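Local coordinates for RagB/SusD domain protein (Flavobacterium johnsoniae, PDB 5J5U), which binds chitin and, as a SusD homologue from a polysaccharide utilization locus, probably captures chitin chains at the outer membrane for uptake, at residues Q19-T23 with N83-I87; Q143-Y147 with K478-D482; V302-V306 with L431-N435; T330-S336 with Q371-Y375; Q341-A345 with F360-V365. One frame throughout, in Å; residues are numbered along the deposited sequence.

Contact 1. Residues Q19-T23 with N83-I87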
# COMPACT_ATOMS: atom_id res chain seq x y z
N GLN A 19 9.69 -7.02 -21.15
CA GLN A 19 8.39 -6.52 -20.77
C GLN A 19 8.17 -6.68 -19.26
O GLN A 19 7.69 -5.75 -18.60
CB GLN A 19 7.30 -7.23 -21.59
CG GLN A 19 7.10 -6.56 -22.97
CD GLN A 19 6.00 -7.18 -23.82
OE1 GLN A 19 5.73 -8.38 -23.75
NE2 GLN A 19 5.36 -6.35 -24.63
N LEU A 20 8.56 -7.83 -18.72
CA LEU A 20 8.41 -8.06 -17.29
C LEU A 20 9.20 -7.02 -16.53
O LEU A 20 8.66 -6.40 -15.62
CB LEU A 20 8.88 -9.48 -16.90
CG LEU A 20 8.85 -9.81 -15.40
CD1 LEU A 20 7.51 -9.49 -14.80
CD2 LEU A 20 9.21 -11.27 -15.10
N THR A 21 10.46 -6.80 -16.94
CA THR A 21 11.36 -5.82 -16.30
C THR A 21 10.77 -4.40 -16.35
O THR A 21 10.82 -3.65 -15.36
CB THR A 21 12.78 -5.83 -16.98
OG1 THR A 21 13.46 -7.07 -16.71
CG2 THR A 21 13.66 -4.67 -16.49
N PHE A 22 10.21 -4.05 -17.50
CA PHE A 22 9.56 -2.75 -17.66
C PHE A 22 8.38 -2.60 -16.69
O PHE A 22 8.29 -1.61 -15.97
CB PHE A 22 9.11 -2.58 -19.10
CG PHE A 22 8.43 -1.28 -19.38
CD1 PHE A 22 9.17 -0.16 -19.70
CD2 PHE A 22 7.05 -1.19 -19.34
CE1 PHE A 22 8.54 1.04 -19.97
CE2 PHE A 22 6.42 -0.00 -19.61
CZ PHE A 22 7.16 1.12 -19.93
N THR A 23 7.49 -3.59 -16.65
CA THR A 23 6.35 -3.53 -15.75
C THR A 23 6.76 -3.41 -14.29
O THR A 23 6.21 -2.59 -13.53
CB THR A 23 5.47 -4.76 -15.91
OG1 THR A 23 4.85 -4.72 -17.20
CG2 THR A 23 4.37 -4.77 -14.84
N ASN A 83 1.37 -4.47 -21.13
CA ASN A 83 2.58 -5.26 -21.23
C ASN A 83 2.40 -6.63 -20.62
O ASN A 83 2.83 -7.65 -21.18
CB ASN A 83 3.75 -4.56 -20.56
CG ASN A 83 4.50 -3.67 -21.51
OD1 ASN A 83 5.23 -4.15 -22.37
ND2 ASN A 83 4.28 -2.36 -21.39
N VAL A 84 1.77 -6.64 -19.45
CA VAL A 84 1.67 -7.86 -18.70
C VAL A 84 0.63 -8.79 -19.37
O VAL A 84 0.77 -10.03 -19.34
CB VAL A 84 1.37 -7.56 -17.23
CG1 VAL A 84 -0.08 -7.11 -17.05
CG2 VAL A 84 1.69 -8.76 -16.37
N VAL A 85 -0.37 -8.18 -20.02
CA VAL A 85 -1.28 -8.95 -20.87
C VAL A 85 -0.53 -9.60 -22.05
O VAL A 85 -0.70 -10.79 -22.33
CB VAL A 85 -2.42 -8.08 -21.40
CG1 VAL A 85 -3.15 -8.80 -22.54
CG2 VAL A 85 -3.41 -7.82 -20.27
N ASP A 86 0.33 -8.82 -22.72
CA ASP A 86 1.14 -9.36 -23.83
C ASP A 86 2.08 -10.49 -23.39
O ASP A 86 2.27 -11.46 -24.12
CB ASP A 86 1.95 -8.26 -24.49
CG ASP A 86 1.14 -7.47 -25.49
OD1 ASP A 86 0.16 -8.04 -26.04
OD2 ASP A 86 1.48 -6.29 -25.71
N ILE A 87 2.66 -10.37 -22.19
CA ILE A 87 3.49 -11.46 -21.69
C ILE A 87 2.64 -12.70 -21.52
O ILE A 87 2.99 -13.77 -22.01
CB ILE A 87 4.17 -11.15 -20.36
CG1 ILE A 87 5.11 -9.96 -20.49
CG2 ILE A 87 4.99 -12.34 -19.91
CD1 ILE A 87 5.61 -9.44 -19.15

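Contact 2. Residues Q143-Y147 with K478-D482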
# COMPACT_ATOMS: atom_id res chain seq x y z
N GLN A 143 -16.37 -5.30 -9.32
CA GLN A 143 -15.22 -5.57 -8.45
C GLN A 143 -15.27 -6.98 -7.86
O GLN A 143 -14.24 -7.65 -7.78
CB GLN A 143 -15.12 -4.53 -7.32
CG GLN A 143 -13.88 -4.71 -6.43
CD GLN A 143 -13.75 -3.65 -5.34
OE1 GLN A 143 -14.57 -3.58 -4.41
NE2 GLN A 143 -12.69 -2.83 -5.42
N GLN A 144 -16.46 -7.45 -7.51
CA GLN A 144 -16.60 -8.81 -6.98
C GLN A 144 -16.03 -9.86 -7.97
O GLN A 144 -15.29 -10.78 -7.57
CB GLN A 144 -18.06 -9.13 -6.67
CG GLN A 144 -18.32 -10.58 -6.27
CD GLN A 144 -19.73 -10.82 -5.78
OE1 GLN A 144 -20.68 -10.23 -6.30
NE2 GLN A 144 -19.88 -11.70 -4.81
N ASP A 145 -16.36 -9.71 -9.24
CA ASP A 145 -15.85 -10.63 -10.27
C ASP A 145 -14.34 -10.44 -10.45
O ASP A 145 -13.62 -11.41 -10.69
CB ASP A 145 -16.60 -10.43 -11.61
CG ASP A 145 -18.10 -10.69 -11.47
OD1 ASP A 145 -18.47 -11.57 -10.68
OD2 ASP A 145 -18.92 -10.04 -12.15
N ILE A 146 -13.86 -9.21 -10.35
CA ILE A 146 -12.44 -8.94 -10.50
C ILE A 146 -11.71 -9.71 -9.43
O ILE A 146 -10.70 -10.36 -9.69
CB ILE A 146 -12.08 -7.43 -10.40
CG1 ILE A 146 -12.73 -6.61 -11.53
CG2 ILE A 146 -10.58 -7.22 -10.43
CD1 ILE A 146 -12.33 -5.12 -11.54
N TYR A 147 -12.24 -9.66 -8.23
CA TYR A 147 -11.65 -10.37 -7.10
C TYR A 147 -11.71 -11.91 -7.21
O TYR A 147 -10.74 -12.59 -6.84
CB TYR A 147 -12.31 -9.91 -5.80
CG TYR A 147 -11.49 -8.86 -5.10
CD1 TYR A 147 -11.41 -7.54 -5.59
CD2 TYR A 147 -10.75 -9.19 -3.97
CE1 TYR A 147 -10.65 -6.58 -4.93
CE2 TYR A 147 -9.99 -8.24 -3.32
CZ TYR A 147 -9.94 -6.95 -3.80
OH TYR A 147 -9.16 -6.06 -3.12
N LYS A 478 -18.31 4.49 -2.80
CA LYS A 478 -17.68 3.32 -2.16
C LYS A 478 -17.38 2.23 -3.17
O LYS A 478 -18.16 2.00 -4.10
CB LYS A 478 -18.59 2.69 -1.10
CG LYS A 478 -18.99 3.56 0.06
CD LYS A 478 -18.09 3.36 1.24
CE LYS A 478 -18.58 4.15 2.45
NZ LYS A 478 -19.87 3.64 3.01
N VAL A 479 -16.27 1.52 -2.95
CA VAL A 479 -15.96 0.34 -3.74
C VAL A 479 -16.71 -0.80 -3.07
O VAL A 479 -17.12 -0.70 -1.93
CB VAL A 479 -14.41 0.05 -3.83
CG1 VAL A 479 -13.67 1.25 -4.39
CG2 VAL A 479 -13.83 -0.29 -2.46
N TRP A 480 -16.90 -1.88 -3.81
CA TRP A 480 -17.75 -3.01 -3.40
C TRP A 480 -17.38 -3.64 -2.06
O TRP A 480 -18.27 -3.99 -1.28
CB TRP A 480 -17.73 -4.08 -4.53
CG TRP A 480 -18.19 -5.44 -4.12
CD1 TRP A 480 -19.48 -5.86 -3.96
CD2 TRP A 480 -17.36 -6.57 -3.82
NE1 TRP A 480 -19.51 -7.18 -3.58
CE2 TRP A 480 -18.22 -7.64 -3.48
CE3 TRP A 480 -15.98 -6.79 -3.81
CZ2 TRP A 480 -17.73 -8.91 -3.12
CZ3 TRP A 480 -15.50 -8.05 -3.46
CH2 TRP A 480 -16.37 -9.09 -3.12
N TRP A 481 -16.09 -3.81 -1.78
CA TRP A 481 -15.71 -4.51 -0.54
C TRP A 481 -15.78 -3.63 0.71
O TRP A 481 -15.65 -4.11 1.83
CB TRP A 481 -14.31 -5.14 -0.64
CG TRP A 481 -13.14 -4.30 -1.12
CD1 TRP A 481 -12.42 -4.52 -2.25
CD2 TRP A 481 -12.52 -3.18 -0.47
NE1 TRP A 481 -11.41 -3.60 -2.36
CE2 TRP A 481 -11.45 -2.77 -1.28
CE3 TRP A 481 -12.75 -2.50 0.72
CZ2 TRP A 481 -10.63 -1.69 -0.95
CZ3 TRP A 481 -11.94 -1.43 1.06
CH2 TRP A 481 -10.89 -1.04 0.22
N ASP A 482 -16.00 -2.34 0.50
CA ASP A 482 -16.12 -1.37 1.58
C ASP A 482 -17.59 -1.21 1.98
O ASP A 482 -18.34 -0.42 1.39
CB ASP A 482 -15.45 -0.06 1.13
CG ASP A 482 -15.61 1.08 2.13
OD1 ASP A 482 -16.17 0.90 3.23
OD2 ASP A 482 -15.12 2.19 1.79

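Contact 3. Residues V302-V306 with L431-N435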
# COMPACT_ATOMS: atom_id res chain seq x y z
N VAL A 302 3.66 16.59 12.33
CA VAL A 302 2.86 17.74 11.93
C VAL A 302 1.40 17.32 11.94
O VAL A 302 1.05 16.30 11.33
CB VAL A 302 3.25 18.29 10.52
CG1 VAL A 302 2.30 19.42 10.10
CG2 VAL A 302 4.71 18.77 10.49
N ARG A 303 0.56 18.09 12.61
CA ARG A 303 -0.87 17.82 12.65
C ARG A 303 -1.49 17.82 11.24
O ARG A 303 -1.24 18.74 10.45
CB ARG A 303 -1.58 18.86 13.53
CG ARG A 303 -3.11 18.71 13.65
CD ARG A 303 -3.50 17.85 14.83
NE ARG A 303 -4.95 17.64 14.93
CZ ARG A 303 -5.58 17.21 16.02
NH1 ARG A 303 -4.91 16.95 17.14
NH2 ARG A 303 -6.91 17.05 15.99
N PRO A 304 -2.28 16.78 10.93
CA PRO A 304 -3.00 16.73 9.64
C PRO A 304 -3.84 17.99 9.44
O PRO A 304 -4.50 18.46 10.36
CB PRO A 304 -3.88 15.49 9.78
CG PRO A 304 -3.16 14.62 10.79
CD PRO A 304 -2.54 15.60 11.77
N GLY A 305 -3.79 18.55 8.24
CA GLY A 305 -4.51 19.77 7.93
C GLY A 305 -3.66 21.00 8.16
O GLY A 305 -4.07 22.11 7.85
N VAL A 306 -2.46 20.81 8.68
CA VAL A 306 -1.59 21.93 9.02
C VAL A 306 -0.33 21.90 8.17
O VAL A 306 0.33 20.87 8.08
CB VAL A 306 -1.21 21.91 10.54
CG1 VAL A 306 -0.18 22.99 10.88
CG2 VAL A 306 -2.47 22.06 11.40
N LEU A 431 -7.26 11.43 13.12
CA LEU A 431 -7.56 12.73 13.67
C LEU A 431 -8.58 13.38 12.78
O LEU A 431 -8.48 13.30 11.57
CB LEU A 431 -6.29 13.58 13.75
CG LEU A 431 -5.32 13.05 14.80
CD1 LEU A 431 -3.95 13.73 14.76
CD2 LEU A 431 -5.99 13.23 16.16
N PRO A 432 -9.55 14.06 13.39
CA PRO A 432 -10.62 14.70 12.62
C PRO A 432 -10.07 15.90 11.84
O PRO A 432 -9.21 16.60 12.32
CB PRO A 432 -11.62 15.12 13.70
CG PRO A 432 -10.77 15.31 14.92
CD PRO A 432 -9.71 14.25 14.84
N ILE A 433 -10.54 16.05 10.62
CA ILE A 433 -10.19 17.18 9.77
C ILE A 433 -11.26 18.26 9.87
O ILE A 433 -12.40 18.05 9.45
CB ILE A 433 -9.99 16.71 8.29
CG1 ILE A 433 -8.78 15.75 8.20
CG2 ILE A 433 -9.81 17.89 7.34
CD1 ILE A 433 -7.45 16.42 8.53
N THR A 434 -10.91 19.43 10.40
CA THR A 434 -11.92 20.45 10.66
C THR A 434 -11.68 21.71 9.84
O THR A 434 -12.43 22.69 9.95
CB THR A 434 -11.97 20.85 12.17
OG1 THR A 434 -10.66 21.25 12.62
CG2 THR A 434 -12.49 19.68 13.04
N ASN A 435 -10.69 21.67 8.95
CA ASN A 435 -10.42 22.79 8.05
C ASN A 435 -11.67 23.28 7.32
O ASN A 435 -12.44 22.48 6.76
CB ASN A 435 -9.36 22.38 7.02
CG ASN A 435 -8.09 21.92 7.67
OD1 ASN A 435 -8.02 20.81 8.21
ND2 ASN A 435 -7.08 22.79 7.66
O HOH W 1 -6.38 17.53 12.49

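Contact 4. Residues T330-S336 with Q371-Y375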
# COMPACT_ATOMS: atom_id res chain seq x y z
N THR A 330 16.50 4.74 -2.88
CA THR A 330 15.76 4.10 -1.81
C THR A 330 14.97 2.90 -2.37
O THR A 330 14.35 2.99 -3.43
CB THR A 330 14.81 5.09 -1.11
OG1 THR A 330 15.55 6.23 -0.66
CG2 THR A 330 14.13 4.42 0.08
N PRO A 331 15.05 1.74 -1.72
CA PRO A 331 14.28 0.62 -2.25
C PRO A 331 12.78 0.80 -2.02
O PRO A 331 12.38 1.49 -1.08
CB PRO A 331 14.82 -0.57 -1.46
CG PRO A 331 15.38 0.04 -0.20
CD PRO A 331 15.93 1.36 -0.61
N PHE A 332 11.96 0.16 -2.84
CA PHE A 332 10.51 0.23 -2.66
C PHE A 332 9.93 -1.15 -2.33
O PHE A 332 10.10 -2.09 -3.10
CB PHE A 332 9.83 0.79 -3.90
CG PHE A 332 8.39 1.13 -3.70
CD1 PHE A 332 7.41 0.15 -3.87
CD2 PHE A 332 8.01 2.42 -3.36
CE1 PHE A 332 6.06 0.46 -3.68
CE2 PHE A 332 6.65 2.74 -3.18
CZ PHE A 332 5.68 1.76 -3.34
N LEU A 333 9.25 -1.23 -1.19
CA LEU A 333 8.62 -2.45 -0.69
C LEU A 333 7.15 -2.60 -1.14
O LEU A 333 6.31 -1.79 -0.78
CB LEU A 333 8.69 -2.46 0.85
CG LEU A 333 8.06 -3.64 1.60
CD1 LEU A 333 8.74 -4.93 1.22
CD2 LEU A 333 8.11 -3.44 3.11
N HIS A 334 6.85 -3.66 -1.89
CA HIS A 334 5.49 -3.92 -2.39
C HIS A 334 4.62 -4.79 -1.47
O HIS A 334 3.47 -4.45 -1.18
CB HIS A 334 5.55 -4.57 -3.77
CG HIS A 334 5.99 -3.65 -4.85
ND1 HIS A 334 5.21 -2.61 -5.31
CD2 HIS A 334 7.13 -3.62 -5.58
CE1 HIS A 334 5.86 -1.98 -6.27
NE2 HIS A 334 7.03 -2.56 -6.45
N VAL A 335 5.15 -5.95 -1.08
CA VAL A 335 4.46 -6.89 -0.22
C VAL A 335 5.44 -7.42 0.82
O VAL A 335 6.60 -7.67 0.50
CB VAL A 335 3.85 -8.08 -1.00
CG1 VAL A 335 2.83 -8.79 -0.15
CG2 VAL A 335 3.23 -7.61 -2.36
N SER A 336 4.98 -7.61 2.05
CA SER A 336 5.93 -7.84 3.13
C SER A 336 5.59 -9.04 4.00
O SER A 336 4.45 -9.51 4.02
CB SER A 336 6.02 -6.59 4.01
OG SER A 336 4.85 -6.44 4.79
N GLN A 371 12.12 -4.61 8.85
CA GLN A 371 12.05 -4.42 7.40
C GLN A 371 12.62 -3.06 7.00
O GLN A 371 13.01 -2.86 5.86
CB GLN A 371 10.60 -4.56 6.90
CG GLN A 371 9.81 -3.26 6.93
CD GLN A 371 8.33 -3.47 6.68
OE1 GLN A 371 7.79 -4.54 6.92
NE2 GLN A 371 7.66 -2.42 6.19
N LEU A 372 12.70 -2.15 7.96
CA LEU A 372 13.21 -0.81 7.70
C LEU A 372 14.73 -0.80 7.46
O LEU A 372 15.28 0.17 6.94
CB LEU A 372 12.88 0.13 8.86
CG LEU A 372 11.42 0.37 9.24
CD1 LEU A 372 11.36 1.50 10.24
CD2 LEU A 372 10.58 0.71 8.02
N GLU A 373 15.40 -1.88 7.83
CA GLU A 373 16.85 -1.93 7.70
C GLU A 373 17.28 -1.78 6.24
O GLU A 373 18.27 -1.12 5.94
CB GLU A 373 17.38 -3.23 8.28
CG GLU A 373 17.16 -3.36 9.79
CD GLU A 373 17.64 -4.69 10.33
OE1 GLU A 373 18.36 -5.41 9.61
OE2 GLU A 373 17.26 -5.02 11.47
N VAL A 374 16.50 -2.35 5.34
CA VAL A 374 16.88 -2.34 3.93
C VAL A 374 16.88 -0.91 3.39
O VAL A 374 17.49 -0.65 2.36
CB VAL A 374 15.95 -3.24 3.10
CG1 VAL A 374 14.54 -2.69 3.07
CG2 VAL A 374 16.50 -3.42 1.69
N TYR A 375 16.24 0.01 4.11
CA TYR A 375 16.20 1.42 3.73
C TYR A 375 17.49 2.13 4.13
O TYR A 375 17.67 3.30 3.82
CB TYR A 375 15.01 2.14 4.39
CG TYR A 375 13.67 1.67 3.91
CD1 TYR A 375 13.42 1.49 2.56
CD2 TYR A 375 12.65 1.38 4.81
CE1 TYR A 375 12.18 1.04 2.12
CE2 TYR A 375 11.41 0.94 4.38
CZ TYR A 375 11.19 0.77 3.02
OH TYR A 375 9.97 0.32 2.58
O HOH W 2 9.08 1.33 0.47

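Contact 5. Residues Q341-A345 with F360-V365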
# COMPACT_ATOMS: atom_id res chain seq x y z
N GLN A 341 2.11 -11.71 8.30
CA GLN A 341 1.94 -12.15 9.68
C GLN A 341 0.84 -11.38 10.39
O GLN A 341 0.10 -11.94 11.20
CB GLN A 341 3.26 -12.01 10.45
CG GLN A 341 4.38 -12.91 9.94
CD GLN A 341 3.90 -14.34 9.74
OE1 GLN A 341 3.76 -15.09 10.71
NE2 GLN A 341 3.65 -14.73 8.49
N LEU A 342 0.69 -10.10 10.07
CA LEU A 342 -0.35 -9.29 10.72
C LEU A 342 -1.75 -9.69 10.19
O LEU A 342 -2.73 -9.77 10.94
CB LEU A 342 -0.07 -7.80 10.51
CG LEU A 342 1.11 -7.23 11.31
CD1 LEU A 342 1.41 -5.78 10.96
CD2 LEU A 342 0.86 -7.35 12.80
N LEU A 343 -1.83 -10.00 8.90
CA LEU A 343 -3.06 -10.51 8.31
C LEU A 343 -3.42 -11.86 8.91
O LEU A 343 -4.57 -12.11 9.25
CB LEU A 343 -2.92 -10.63 6.78
CG LEU A 343 -2.77 -9.32 6.00
CD1 LEU A 343 -2.41 -9.58 4.56
CD2 LEU A 343 -4.05 -8.48 6.12
N LEU A 344 -2.42 -12.73 9.08
CA LEU A 344 -2.67 -14.02 9.73
C LEU A 344 -3.12 -13.82 11.19
O LEU A 344 -3.94 -14.59 11.68
CB LEU A 344 -1.44 -14.92 9.65
CG LEU A 344 -1.30 -15.50 8.24
CD1 LEU A 344 -0.04 -16.33 8.05
CD2 LEU A 344 -2.57 -16.26 7.80
N ALA A 345 -2.61 -12.79 11.87
CA ALA A 345 -3.12 -12.46 13.21
C ALA A 345 -4.62 -12.18 13.15
O ALA A 345 -5.39 -12.73 13.95
CB ALA A 345 -2.37 -11.26 13.81
N PHE A 360 1.32 -14.63 15.92
CA PHE A 360 1.33 -14.03 14.58
C PHE A 360 1.58 -12.51 14.67
O PHE A 360 2.39 -11.96 13.94
CB PHE A 360 0.01 -14.29 13.86
CG PHE A 360 -0.10 -15.64 13.21
CD1 PHE A 360 0.90 -16.11 12.37
CD2 PHE A 360 -1.22 -16.44 13.42
CE1 PHE A 360 0.80 -17.34 11.75
CE2 PHE A 360 -1.34 -17.67 12.81
CZ PHE A 360 -0.32 -18.12 11.97
N TYR A 361 0.87 -11.87 15.59
CA TYR A 361 1.00 -10.44 15.83
C TYR A 361 2.43 -10.06 16.19
O TYR A 361 3.00 -9.12 15.61
CB TYR A 361 0.04 -10.03 16.93
CG TYR A 361 0.05 -8.56 17.27
CD1 TYR A 361 -0.57 -7.63 16.45
CD2 TYR A 361 0.64 -8.10 18.45
CE1 TYR A 361 -0.57 -6.28 16.77
CE2 TYR A 361 0.64 -6.77 18.78
CZ TYR A 361 0.04 -5.86 17.94
OH TYR A 361 0.05 -4.52 18.30
N LYS A 362 3.00 -10.80 17.14
CA LYS A 362 4.36 -10.52 17.60
C LYS A 362 5.34 -10.64 16.46
O LYS A 362 6.20 -9.76 16.26
CB LYS A 362 4.74 -11.48 18.73
CG LYS A 362 4.01 -11.22 20.04
CD LYS A 362 4.27 -12.32 21.06
CE LYS A 362 3.70 -11.97 22.41
NZ LYS A 362 4.11 -12.97 23.43
N LYS A 363 5.20 -11.72 15.68
CA LYS A 363 6.09 -11.94 14.55
C LYS A 363 5.94 -10.82 13.51
O LYS A 363 6.93 -10.39 12.90
CB LYS A 363 5.80 -13.30 13.90
CG LYS A 363 6.18 -14.51 14.76
CD LYS A 363 5.68 -15.83 14.15
CE LYS A 363 5.79 -16.98 15.15
NZ LYS A 363 5.24 -18.27 14.64
N GLY A 364 4.72 -10.33 13.35
CA GLY A 364 4.45 -9.23 12.45
C GLY A 364 5.14 -7.93 12.87
O GLY A 364 5.78 -7.27 12.05
N VAL A 365 5.00 -7.57 14.14
CA VAL A 365 5.61 -6.34 14.63
C VAL A 365 7.13 -6.38 14.52
O VAL A 365 7.78 -5.40 14.11
CB VAL A 365 5.21 -6.04 16.09
CG1 VAL A 365 5.93 -4.81 16.57
CG2 VAL A 365 3.70 -5.86 16.21

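Contact 1. Residues Q19-T23 with N83-I87
With CG set opposite its own carbonyl carbon (chi1 -84°) and the chain extended beyond, Gln-19 stretches over to Asn-83 and Ile-87 on the facing helix. The amide of Asn-83 enters between Gln-19 and Phe-22: its OD1 lies 3.1 Å from CG of Gln-19, and the two amide planes stand nearly perpendicular, at 88°. On its other branch, ND2 of Asn-83 approaches the Phe-22 ring obliquely, 3.6 Å from CD2, while its hydrogen bond goes to the backbone O of Asn-79, one turn earlier on its own helix. Toward Ile-87 the contact becomes apolar. Ile-87 runs past Gln-19 in the opposite sense, CG1 resting 3.7 Å from CB of Gln-19, and its CD1 presses on the backbone at Leu-20, 3.4 Å from N. Thr-23 OG1 meets Asn-83 CB at 3.5 Å and makes a weak hydrogen bond back to Gln-19 O. The two short helical segments pass 9.4 Å apart, axis to axis, at 153°, close to antiparallel. They belong to helices 16-29 and 66-90, and helix 98-119 lies against both: Met-107 touches Leu-20, Thr-23 and Val-84, and Ala-104 touches Ile-87.

Contact 2. Residues Q143-Y147 with K478-D482
Gln-143, in the first turn of helix 143-160, meets a type I beta turn, Val-479 to Asp-482, near the C-terminus of the chain. The clear hydrogen bond across the contact runs from the backbone N of Trp-481 to Gln-143 OE1, 3.0 Å long with an N-H...O angle of 145°; the donor arrives nearly along the C=O axis. The backbone N of Trp-480 is also close to this oxygen, at 2.9 Å. The Gln-143 chain is extended, CG anti to the backbone N (chi1 -176°), which carries the amide into the turn. NE2 bonds to Thr-116 OG1, so both ends of the amide are held and its flip is fixed. Asp-117 OD1 joins two side chains from the two segments, accepting from Trp-481 NE1 and bonding Tyr-147 OH.

Ring contacts complete the interface. A CH-pi contact puts Gln-144 CB over the six-membered ring of Trp-480, 3.6 Å from its centroid, while Gln-143 OE1 lies at the edge of the same indole. Tyr-147 meets the five-membered ring of Trp-481 obliquely, with centroids 5.4 Å apart and planes at 70°. The Gln-143 amide lies almost parallel to the Trp-481 indole, its CD 3.5 Å from CD1. Within the turn itself, Val-479 CG2 sits 3.6 Å above the plane of the Trp-481 ring, over its centre.

Contact 3. Residues V302-V306 with L431-N435
Asn-435 reaches the backbone of Gly-305 through its amide: ND2 donates to Gly-305 O at 3.1 Å, with an N-H...O angle of 146° and the donor tilted out of the carbonyl plane. Leu-431 straddles the other end of the contact. Its CD2 lies over one face of the Arg-303 guanidinium, 3.9 Å from NH2, and its CD1 packs on Pro-304 CD at 3.8 Å. Between these ends, Ile-433 CD1 rests 3.9 Å from Pro-304 CB. The Arg-303 chain, bent at chi2 (92°), brings its guanidinium back over Leu-431 and points NE at a bridging water. This water accepts from Arg-303 NE at 2.8 Å and donates to both Pro-304 O and Pro-432 O, each 3.0 Å away, so three polar groups share it.

Farther out, Ser-60 OG bonds to Gly-305 N, Ser-50 OG to Arg-303 O, and Gln-47 NE2 to Leu-431 O. Segment 302-306 forms a type II beta turn, Arg-303 to Val-306, with glycine at its third position (phi 92°), and the contact joins the loop between strands 280-281 and 320-321 to the loop between helices 415-425 and 452-457 of this SusD-like fold.

Contact 4. Residues T330-S336 with Q371-Y375
Pro-331 and Tyr-375 form the tight part of this contact. Pro-331 O lies at the edge of the tyrosine ring, near its plane and 3.2 Å from CE1, while Pro-331 CG packs 3.7 Å from CD1. The same CG comes within 3.4 Å of Val-374 O, and Thr-330 CG2 reaches the ring obliquely. At the far end of the ring, Tyr-375 OH lies 3.5 Å from Leu-333 CB; a water accepts from Leu-333 N at 3.1 Å and is hydrogen-bonded to this hydroxyl as well. Strand 332-335 carries Leu-333 and pairs with strand 224-226 in a small antiparallel sheet, after which Ser-336 N-caps helix 337-349, its OG bonded to Glu-339 N. Leu-333 has CG anti to its backbone N (chi1 179°), and its CD2 sits 3.3 Å from NE2 of Gln-371, the two side chains crossing at about a right angle. That amide nitrogen has a weak hydrogen bond to Thr-410 O. No hydrogen bond joins the two segments directly, and the remaining contacts are slacker. Ser-336 CB stays 4.0 Å from Gln-371 OE1. On the solvent side, exposed Val-374 grazes Pro-331 with CG2, 4.1 Å from CG.

Contact 5. Residues Q341-A345 with F360-V365
Gln-341 and Gly-364 face each other at the closest pairing of an antiparallel helical hairpin, built from helices 337-349 and 357-371 and belonging to the largely helical SusD-like fold. The short segments lie 7.5 Å apart, axis to axis, at 158°. Small residues fit this closeness: at Gly-364 a side chain would run into Leu-342 CD2, and the shallow hollow left there takes Gln-341 CB, 3.6 Å from Gly-364 CA. Leu-342 CG borders the same hollow, 4.1 Å from that CA, before its CD2 passes on to touch Tyr-361 CD1 at 3.9 Å. One turn along, Ala-345 is the small partner on the opposite helix. Its CB nestles against the backbone between Phe-360 and Tyr-361, 3.7 Å from Tyr-361 N, with the CB atoms of both aromatic residues beside it.

The large bump is Phe-360. Its CG is placed opposite the carbonyl carbon (chi1 -82°), which lays the ring across the neighbouring helix beside Leu-344. There Leu-344 CB sits over the centre of one face in a CH-pi contact, 3.7 Å from the ring centroid and only 9° off the normal. The Gln-341 chain bends at chi2 and brings OE1 to the ring edge, 3.5 Å from Phe-360 CD1. Outside the hairpin, helix 399-410 covers Leu-342 and Tyr-361, while Leu-190 of helix 178-195 touches Leu-344. Phe-360 CD2, on the other side of CG from CD1, lies 3.7 Å from the backbone O of Leu-344.

In the fold
Contacts 4 and 5 are close neighbours, with centres 17 Å and nearest atoms about 5 Å apart, and strand 332-335 is followed directly in the chain by helix 337-349. Helix 178-195 connects three sites, touching Tyr-147 of contact 2, Val-335 of segment 330-336 and Leu-344 of contact 5. Helix 98-119 likewise lies against both contact 1 and contact 2, whose centres are 25 Å apart. Helix 16-29, which carries part of contact 1, also touches Phe-332 and His-334 in segment 330-336. Contact 3 stands apart, its centre 41 Å from that of contact 1 across the chain's centre. Along the sequence, contact 2 spans the widest interval, enclosing contacts 3, 4 and 5.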